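Baccell_00875 (Bacteroides cellulosilyticus DSM 14838, PDB 5NO8) is a polysaccharide lyase that probably cleaves the bond between L-rhamnose and glucuronic acid, removing the rhamnose caps of complex arabinogalactan proteins. Local coordinates at residues A[152-166]-A[175-187]. Numbering follows the deposited sequence.
Sequences YPDAQQCINSRAHTH and YVNAIRMGDFTPH
Met181 lies against Cys158 of helix 155-161 and His164 of the strand after it. Its CG sits squarely over one face of the His164 ring, a CH-pi contact 3.5 Å from the centroid. With CG anti to the carbonyl carbon (chi1 -61°) and the chain extended beyond, SD passes Cys158 CB at 3.7 Å and meets the Tyr152 ring at its edge in a Met-aromatic contact, while CE touches Tyr152 CE1. Further out, Ile159 CG2 packs on the edge of Phe184, 3.5 Å from CE2.

Backbone bonds zip 163-166 to 175-180 as an antiparallel beta hairpin, at one border of the eight-stranded antiparallel sheet. His164 and Ile179 form one hydrogen-bonded pair, His166 and Asn177 the next; Met181 N carries the pattern on to Arg162 O. Met181 already belongs to a type I turn from Arg180 to Asp183, in which Gly182 N gives Ile159 O a weak bond.

Among the polar side chains, Arg180 NH1 reaches Asn160 O in the guanidinium plane (3.0 Å, 162°). NE and NH2 hold Phe184 O and Pro186 O, and NH2 also salt-bridges Asp48, so the group is fixed in rotation. A water joins His164 NE2, 2.8 Å away in the ring plane, to Met181 O.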
loop_
_atom_site.group_PDB
_atom_site.type_symbol
_atom_site.label_atom_id
_atom_site.label_comp_id
_atom_site.label_asym_id
_atom_site.label_seq_id
_atom_site.Cartn_x
_atom_site.Cartn_y
_atom_site.Cartn_z
ATOM N N TYR A 152 10.990 -5.044 8.115
ATOM C CA TYR A 152 12.023 -4.932 7.103
ATOM C C TYR A 152 13.407 -4.793 7.736
ATOM O O TYR A 152 14.018 -3.734 7.634
ATOM C CB TYR A 152 11.759 -3.694 6.240
ATOM C CG TYR A 152 10.435 -3.647 5.489
ATOM C CD1 TYR A 152 9.918 -4.777 4.845
ATOM C CD2 TYR A 152 9.753 -2.432 5.343
ATOM C CE1 TYR A 152 8.715 -4.715 4.124
ATOM C CE2 TYR A 152 8.569 -2.355 4.617
ATOM C CZ TYR A 152 8.040 -3.482 4.025
ATOM O OH TYR A 152 6.837 -3.390 3.296
ATOM N N PRO A 153 13.907 -5.847 8.390
ATOM C CA PRO A 153 15.260 -5.750 8.990
ATOM C C PRO A 153 16.358 -5.642 7.918
ATOM O O PRO A 153 17.245 -4.820 8.048
ATOM C CB PRO A 153 15.385 -7.052 9.789
ATOM C CG PRO A 153 14.437 -7.998 9.119
ATOM C CD PRO A 153 13.297 -7.166 8.629
ATOM N N ASP A 154 16.270 -6.449 6.866
ATOM C CA ASP A 154 17.188 -6.414 5.710
ATOM C C ASP A 154 16.617 -7.329 4.628
ATOM O O ASP A 154 15.744 -8.152 4.928
ATOM C CB ASP A 154 18.619 -6.832 6.088
ATOM C CG ASP A 154 18.701 -8.220 6.705
ATOM O OD1 ASP A 154 18.464 -9.237 6.023
ATOM O OD2 ASP A 154 19.074 -8.306 7.887
ATOM N N ALA A 155 17.104 -7.209 3.391
ATOM C CA ALA A 155 16.548 -7.981 2.277
ATOM C C ALA A 155 16.592 -9.498 2.476
ATOM O O ALA A 155 15.648 -10.196 2.138
ATOM C CB ALA A 155 17.208 -7.593 0.954
ATOM N N GLN A 156 17.667 -10.005 3.079
ATOM C CA GLN A 156 17.852 -11.445 3.152
ATOM C C GLN A 156 16.892 -12.042 4.171
ATOM O O GLN A 156 16.244 -13.025 3.893
ATOM C CB GLN A 156 19.293 -11.809 3.501
ATOM C CG GLN A 156 20.263 -11.602 2.334
ATOM C CD GLN A 156 20.443 -10.137 1.900
ATOM O OE1 GLN A 156 20.519 -9.847 0.693
ATOM N NE2 GLN A 156 20.516 -9.207 2.876
ATOM N N GLN A 157 16.792 -11.434 5.341
ATOM C CA GLN A 157 15.816 -11.919 6.322
ATOM C C GLN A 157 14.373 -11.713 5.841
ATOM O O GLN A 157 13.506 -12.531 6.120
ATOM C CB GLN A 157 16.009 -11.232 7.659
ATOM C CG GLN A 157 17.247 -11.669 8.401
ATOM C CD GLN A 157 17.296 -10.996 9.755
ATOM O OE1 GLN A 157 17.868 -9.921 9.894
ATOM N NE2 GLN A 157 16.655 -11.599 10.746
ATOM N N CYS A 158 14.118 -10.610 5.136
ATOM C CA CYS A 158 12.764 -10.360 4.608
ATOM C C CYS A 158 12.334 -11.447 3.649
ATOM O O CYS A 158 11.294 -12.051 3.818
ATOM C CB CYS A 158 12.686 -9.028 3.905
ATOM S SG CYS A 158 12.726 -7.671 5.047
ATOM N N ILE A 159 13.185 -11.717 2.667
ATOM C CA ILE A 159 12.897 -12.687 1.633
ATOM C C ILE A 159 12.607 -14.082 2.195
ATOM O O ILE A 159 11.701 -14.777 1.729
ATOM C CB ILE A 159 14.073 -12.663 0.608
ATOM C CG1 ILE A 159 13.956 -11.404 -0.269
ATOM C CG2 ILE A 159 14.195 -13.932 -0.201
ATOM C CD1 ILE A 159 12.806 -11.376 -1.238
ATOM N N ASN A 160 13.367 -14.483 3.212
ATOM C CA ASN A 160 13.267 -15.836 3.733
ATOM C C ASN A 160 12.374 -15.988 4.956
ATOM O O ASN A 160 11.886 -17.086 5.201
ATOM C CB ASN A 160 14.676 -16.340 4.050
ATOM C CG ASN A 160 15.490 -16.538 2.786
ATOM O OD1 ASN A 160 15.199 -17.426 1.980
ATOM N ND2 ASN A 160 16.489 -15.703 2.596
ATOM N N SER A 161 12.215 -14.911 5.716
ATOM C CA SER A 161 11.745 -15.006 7.111
ATOM C C SER A 161 10.780 -13.927 7.601
ATOM O O SER A 161 10.585 -13.813 8.812
ATOM C CB SER A 161 12.974 -14.969 8.040
ATOM O OG SER A 161 13.914 -15.949 7.629
ATOM N N ARG A 162 10.216 -13.136 6.690
ATOM C CA ARG A 162 9.190 -12.136 7.033
ATOM C C ARG A 162 8.041 -12.267 6.059
ATOM O O ARG A 162 8.166 -12.911 5.020
ATOM C CB ARG A 162 9.740 -10.711 7.023
ATOM C CG ARG A 162 10.891 -10.446 7.992
ATOM C CD ARG A 162 10.417 -10.559 9.437
ATOM N NE ARG A 162 11.451 -10.196 10.391
ATOM C CZ ARG A 162 12.434 -11.011 10.793
ATOM N NH1 ARG A 162 12.530 -12.246 10.331
ATOM N NH2 ARG A 162 13.340 -10.569 11.655
ATOM N N ALA A 163 6.914 -11.662 6.402
ATOM C CA ALA A 163 5.699 -11.830 5.586
ATOM C C ALA A 163 5.015 -10.501 5.294
ATOM O O ALA A 163 4.873 -9.667 6.181
ATOM C CB ALA A 163 4.734 -12.762 6.285
ATOM N N HIS A 164 4.577 -10.347 4.046
ATOM C CA HIS A 164 3.624 -9.293 3.679
ATOM C C HIS A 164 2.244 -9.746 4.167
ATOM O O HIS A 164 1.715 -10.768 3.714
ATOM C CB HIS A 164 3.615 -9.093 2.175
ATOM C CG HIS A 164 4.915 -8.594 1.632
ATOM N ND1 HIS A 164 5.554 -7.492 2.151
ATOM C CD2 HIS A 164 5.672 -9.020 0.591
ATOM C CE1 HIS A 164 6.652 -7.260 1.449
ATOM N NE2 HIS A 164 6.753 -8.180 0.508
ATOM N N THR A 165 1.676 -8.988 5.097
ATOM C CA THR A 165 0.451 -9.392 5.761
ATOM C C THR A 165 -0.748 -8.679 5.129
ATOM O O THR A 165 -0.906 -7.486 5.289
ATOM C CB THR A 165 0.617 -9.098 7.258
ATOM O OG1 THR A 165 1.809 -9.779 7.709
ATOM C CG2 THR A 165 -0.516 -9.620 8.023
ATOM N N HIS A 166 -1.556 -9.417 4.398
ATOM C CA HIS A 166 -2.679 -8.847 3.649
ATOM C C HIS A 166 -3.913 -9.035 4.501
ATOM O O HIS A 166 -4.453 -10.144 4.589
ATOM C CB HIS A 166 -2.783 -9.537 2.314
ATOM C CG HIS A 166 -1.563 -9.319 1.475
ATOM N ND1 HIS A 166 -1.151 -8.056 1.100
ATOM C CD2 HIS A 166 -0.613 -10.184 1.024
ATOM C CE1 HIS A 166 -0.009 -8.159 0.429
ATOM N NE2 HIS A 166 0.327 -9.437 0.349
ATOM N N TYR A 175 -10.196 -12.064 6.803
ATOM C CA TYR A 175 -9.062 -12.940 6.695
ATOM C C TYR A 175 -7.752 -12.170 6.769
ATOM O O TYR A 175 -7.708 -10.956 6.660
ATOM C CB TYR A 175 -9.128 -13.775 5.406
ATOM C CG TYR A 175 -9.032 -12.996 4.117
ATOM C CD1 TYR A 175 -7.824 -12.443 3.680
ATOM C CD2 TYR A 175 -10.157 -12.792 3.335
ATOM C CE1 TYR A 175 -7.749 -11.731 2.508
ATOM C CE2 TYR A 175 -10.079 -12.113 2.148
ATOM C CZ TYR A 175 -8.867 -11.590 1.741
ATOM O OH TYR A 175 -8.800 -10.863 0.590
ATOM N N VAL A 176 -6.674 -12.930 6.934
ATOM C CA VAL A 176 -5.327 -12.450 6.720
ATOM C C VAL A 176 -4.590 -13.472 5.841
ATOM O O VAL A 176 -4.608 -14.680 6.109
ATOM C CB VAL A 176 -4.533 -12.219 8.021
ATOM C CG1 VAL A 176 -3.171 -11.656 7.688
ATOM C CG2 VAL A 176 -5.251 -11.275 8.992
ATOM N N ASN A 177 -3.996 -12.981 4.758
ATOM C CA ASN A 177 -3.160 -13.791 3.901
ATOM C C ASN A 177 -1.744 -13.278 4.066
ATOM O O ASN A 177 -1.440 -12.181 3.636
ATOM C CB ASN A 177 -3.632 -13.674 2.466
ATOM C CG ASN A 177 -2.854 -14.559 1.520
ATOM O OD1 ASN A 177 -2.171 -15.503 1.957
ATOM N ND2 ASN A 177 -2.921 -14.254 0.232
ATOM N N ALA A 178 -0.891 -14.053 4.753
ATOM C CA ALA A 178 0.466 -13.672 5.013
ATOM C C ALA A 178 1.402 -14.373 4.046
ATOM O O ALA A 178 1.582 -15.579 4.101
ATOM C CB ALA A 178 0.815 -13.980 6.447
ATOM N N ILE A 179 1.962 -13.591 3.124
ATOM C CA ILE A 179 2.800 -14.112 2.050
ATOM C C ILE A 179 4.255 -13.853 2.387
ATOM O O ILE A 179 4.664 -12.718 2.574
ATOM C CB ILE A 179 2.425 -13.461 0.706
ATOM C CG1 ILE A 179 0.964 -13.749 0.339
ATOM C CG2 ILE A 179 3.360 -13.913 -0.400
ATOM C CD1 ILE A 179 0.605 -15.203 0.160
ATOM N N ARG A 180 5.039 -14.910 2.517
ATOM C CA ARG A 180 6.467 -14.762 2.745
ATOM C C ARG A 180 7.046 -13.855 1.673
ATOM O O ARG A 180 6.710 -13.989 0.493
ATOM C CB ARG A 180 7.172 -16.121 2.721
ATOM C CG ARG A 180 8.600 -16.095 3.258
ATOM C CD ARG A 180 9.301 -17.385 2.859
ATOM N NE ARG A 180 8.535 -18.570 3.244
ATOM C CZ ARG A 180 8.728 -19.331 4.321
ATOM N NH1 ARG A 180 9.708 -19.103 5.180
ATOM N NH2 ARG A 180 7.917 -20.352 4.532
ATOM N N MET A 181 7.879 -12.911 2.077
ATOM C CA MET A 181 8.242 -11.802 1.180
ATOM C C MET A 181 9.002 -12.265 -0.075
ATOM O O MET A 181 8.828 -11.693 -1.163
ATOM C CB MET A 181 8.979 -10.689 1.919
ATOM C CG MET A 181 8.160 -10.037 3.037
ATOM S SD MET A 181 9.006 -8.636 3.736
ATOM C CE MET A 181 7.860 -8.112 5.015
ATOM N N GLY A 182 9.778 -13.334 0.054
ATOM C CA GLY A 182 10.446 -13.947 -1.109
ATOM C C GLY A 182 9.569 -14.824 -1.968
ATOM O O GLY A 182 10.050 -15.418 -2.917
ATOM N N ASP A 183 8.298 -14.961 -1.602
ATOM C CA ASP A 183 7.328 -15.803 -2.283
ATOM C C ASP A 183 7.528 -17.303 -2.120
ATOM O O ASP A 183 6.807 -18.070 -2.739
ATOM C CB ASP A 183 7.187 -15.448 -3.776
ATOM C CG ASP A 183 5.877 -15.951 -4.377
ATOM O OD1 ASP A 183 4.815 -15.686 -3.783
ATOM O OD2 ASP A 183 5.910 -16.620 -5.423
ATOM N N PHE A 184 8.452 -17.737 -1.261
ATOM C CA PHE A 184 8.687 -19.169 -1.086
ATOM C C PHE A 184 7.594 -19.733 -0.173
ATOM O O PHE A 184 7.309 -19.157 0.867
ATOM C CB PHE A 184 10.045 -19.449 -0.443
ATOM C CG PHE A 184 11.197 -18.777 -1.128
ATOM C CD1 PHE A 184 11.602 -19.190 -2.390
ATOM C CD2 PHE A 184 11.881 -17.727 -0.506
ATOM C CE1 PHE A 184 12.672 -18.567 -3.029
ATOM C CE2 PHE A 184 12.946 -17.104 -1.141
ATOM C CZ PHE A 184 13.343 -17.524 -2.400
ATOM N N THR A 185 7.022 -20.854 -0.580
ATOM C CA THR A 185 6.036 -21.582 0.209
ATOM C C THR A 185 6.752 -22.289 1.368
ATOM O O THR A 185 7.967 -22.486 1.303
ATOM C CB THR A 185 5.316 -22.625 -0.651
ATOM O OG1 THR A 185 6.271 -23.526 -1.219
ATOM C CG2 THR A 185 4.544 -21.958 -1.794
ATOM N N PRO A 186 6.045 -22.629 2.451
ATOM C CA PRO A 186 4.638 -22.298 2.670
ATOM C C PRO A 186 4.388 -20.851 3.090
ATOM O O PRO A 186 5.256 -20.175 3.639
ATOM C CB PRO A 186 4.260 -23.208 3.832
ATOM C CG PRO A 186 5.520 -23.298 4.623
ATOM C CD PRO A 186 6.618 -23.343 3.603
ATOM N N HIS A 187 3.162 -20.424 2.823
ATOM C CA HIS A 187 2.626 -19.184 3.333
ATOM C C HIS A 187 1.606 -19.500 4.429
ATOM O O HIS A 187 1.327 -20.660 4.712
ATOM C CB HIS A 187 1.985 -18.452 2.186
ATOM C CG HIS A 187 2.924 -18.214 1.053
ATOM N ND1 HIS A 187 4.006 -17.377 1.156
ATOM C CD2 HIS A 187 2.945 -18.711 -0.213
ATOM C CE1 HIS A 187 4.655 -17.358 -0.001
ATOM N NE2 HIS A 187 4.038 -18.169 -0.844
HETATM O O HOH W 1 8.402 -9.068 -1.530
#